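Local coordinates for ECXA (Escherichia coli, PDB 4L63), which probably acts as a zinc-dependent metallopeptidase of the metzincin type, binding a zinc ion through three histidines, at residues A[27-32]-A[163-168]. Residues are numbered along the deposited sequence; the frame is centred on the assembly and turned at random.
Sequences SIYGPV and GHILGL. With ZN (zinc ion), chain G.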
loop_
_atom_site.group_PDB
_atom_site.type_symbol
_atom_site.label_atom_id
_atom_site.label_comp_id
_atom_site.label_asym_id
_atom_site.label_seq_id
_atom_site.Cartn_x
_atom_site.Cartn_y
_atom_site.Cartn_z
ATOM N N SER A 27 -0.036 22.609 -18.782
ATOM C CA SER A 27 0.521 23.945 -18.987
ATOM C C SER A 27 1.356 24.011 -20.262
ATOM O O SER A 27 1.341 25.013 -20.977
ATOM C CB SER A 27 1.381 24.361 -17.793
ATOM O OG SER A 27 0.659 24.271 -16.581
ATOM N N ILE A 28 2.088 22.936 -20.536
ATOM C CA ILE A 28 3.006 22.901 -21.668
ATOM C C ILE A 28 2.271 22.813 -23.008
ATOM O O ILE A 28 2.585 23.553 -23.939
ATOM C CB ILE A 28 4.001 21.720 -21.544
ATOM C CG1 ILE A 28 4.969 21.961 -20.382
ATOM C CG2 ILE A 28 4.783 21.543 -22.832
ATOM C CD1 ILE A 28 5.839 20.751 -20.033
ATOM N N TYR A 29 1.286 21.926 -23.101
ATOM C CA TYR A 29 0.598 21.694 -24.369
ATOM C C TYR A 29 -0.741 22.427 -24.487
ATOM O O TYR A 29 -1.278 22.585 -25.586
ATOM C CB TYR A 29 0.372 20.196 -24.574
ATOM C CG TYR A 29 1.649 19.387 -24.645
ATOM C CD1 TYR A 29 2.705 19.783 -25.463
ATOM C CD2 TYR A 29 1.801 18.228 -23.895
ATOM C CE1 TYR A 29 3.872 19.046 -25.533
ATOM C CE2 TYR A 29 2.967 17.481 -23.956
ATOM C CZ TYR A 29 3.999 17.894 -24.774
ATOM O OH TYR A 29 5.158 17.151 -24.837
ATOM N N GLY A 30 -1.266 22.882 -23.356
ATOM C CA GLY A 30 -2.630 23.375 -23.297
ATOM C C GLY A 30 -3.524 22.238 -22.837
ATOM O O GLY A 30 -3.056 21.102 -22.696
ATOM N N PRO A 31 -4.810 22.531 -22.582
ATOM C CA PRO A 31 -5.776 21.502 -22.175
ATOM C C PRO A 31 -5.926 20.389 -23.215
ATOM O O PRO A 31 -6.253 19.254 -22.859
ATOM C CB PRO A 31 -7.083 22.289 -22.026
ATOM C CG PRO A 31 -6.651 23.695 -21.771
ATOM C CD PRO A 31 -5.410 23.877 -22.594
ATOM N N VAL A 32 -5.679 20.722 -24.481
ATOM C CA VAL A 32 -5.762 19.768 -25.586
ATOM C C VAL A 32 -4.424 19.670 -26.326
ATOM O O VAL A 32 -3.807 20.688 -26.647
ATOM C CB VAL A 32 -6.875 20.162 -26.582
ATOM C CG1 VAL A 32 -6.695 21.602 -27.041
ATOM C CG2 VAL A 32 -6.890 19.208 -27.770
ATOM N N GLY A 163 4.441 8.088 -24.473
ATOM C CA GLY A 163 4.744 8.191 -23.054
ATOM C C GLY A 163 5.717 9.330 -22.788
ATOM O O GLY A 163 5.529 10.111 -21.850
ATOM N N HIS A 164 6.741 9.435 -23.637
ATOM C CA HIS A 164 7.749 10.484 -23.529
ATOM C C HIS A 164 7.151 11.863 -23.820
ATOM O O HIS A 164 7.466 12.843 -23.139
ATOM C CB HIS A 164 8.910 10.204 -24.484
ATOM C CG HIS A 164 9.805 9.090 -24.039
ATOM N ND1 HIS A 164 10.193 8.931 -22.726
ATOM C CD2 HIS A 164 10.392 8.083 -24.728
ATOM C CE1 HIS A 164 10.980 7.874 -22.626
ATOM N NE2 HIS A 164 11.114 7.339 -23.826
ATOM N N ILE A 165 6.297 11.935 -24.841
ATOM C CA ILE A 165 5.579 13.174 -25.152
ATOM C C ILE A 165 4.828 13.654 -23.914
ATOM O O ILE A 165 4.802 14.849 -23.610
ATOM C CB ILE A 165 4.580 12.991 -26.315
ATOM C CG1 ILE A 165 5.319 12.734 -27.627
ATOM C CG2 ILE A 165 3.700 14.230 -26.476
ATOM C CD1 ILE A 165 6.175 13.892 -28.066
ATOM N N LEU A 166 4.256 12.696 -23.185
ATOM C CA LEU A 166 3.415 12.986 -22.031
ATOM C C LEU A 166 4.198 13.165 -20.733
ATOM O O LEU A 166 3.604 13.219 -19.661
ATOM C CB LEU A 166 2.375 11.873 -21.849
ATOM C CG LEU A 166 1.392 11.711 -23.012
ATOM C CD1 LEU A 166 0.484 10.509 -22.810
ATOM C CD2 LEU A 166 0.580 12.990 -23.215
ATOM N N GLY A 167 5.525 13.243 -20.820
ATOM C CA GLY A 167 6.325 13.606 -19.664
ATOM C C GLY A 167 6.904 12.442 -18.876
ATOM O O GLY A 167 7.468 12.638 -17.788
ATOM N N LEU A 168 6.776 11.230 -19.405
ATOM C CA LEU A 168 7.361 10.073 -18.729
ATOM C C LEU A 168 8.761 9.770 -19.252
ATOM O O LEU A 168 9.096 10.073 -20.403
ATOM C CB LEU A 168 6.472 8.841 -18.889
ATOM C CG LEU A 168 5.064 8.998 -18.313
ATOM C CD1 LEU A 168 4.304 7.684 -18.398
ATOM C CD2 LEU A 168 5.115 9.507 -16.877
HETATM ZN ZN ZN G . 12.234 5.560 -24.455
HETATM O O HOH W 1 12.832 6.055 -26.822
#
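Tyr29 reaches Ile165 with the far end of its side chain, a worked example of how a hydroxyl from a distant part of the chain takes up the carbonyl of the last helical residue, Ile165 O, while amides of the turn itself take Gly163 O and His164 O. Its CB points toward the 163-168 segment, and with CG beside the backbone N (chi1 -61°) the ring carries the hydroxyl across to Ile165. On the way CG2 of Ile28 lies against one face of the ring, 3.7 Å above its plane and toward the rim. Farther out, CE2 passes 3.2 Å from Ile165 O, which sits in the ring plane at the edge. CZ comes 4.1 Å from CG2 of Ile165, the apolar part of the contact, where the two side chains cross at about a right angle. At the tip, OH donates to Ile165 O over 2.6 Å, meeting a lone pair in the carbonyl plane at a C=O...donor angle of 137°. Ser114 OG is a second hydrogen-bond partner of this hydroxyl.

The carbonyl belongs to the end of the zinc-site helix. Gly167, with positive phi, is the C-prime residue of a Schellman motif, in which Leu168 N returns to Gly163 O and Gly167 N to His164 O. It is also the glycine of the HExxHxxGxxH pattern, consistent with a metzincin, where the chain turns off the helix towards the third ligand, His170. The same turn brings Leu168 O to His164 ND1 (2.8 Å), in the imidazole plane, fixing the rotation of a ring whose NE2 binds zinc at 2.2 Å; His160 also coordinates the metal.

Tyr29 thus joins helix 25-29 to the C-terminal end of helix 146-165. Val91 of strand 91-96 touches both Tyr29 and Ile165, Thr106 of strand 104-107 packs on Ile165, and helix 228-239 covers Leu166 and Leu168.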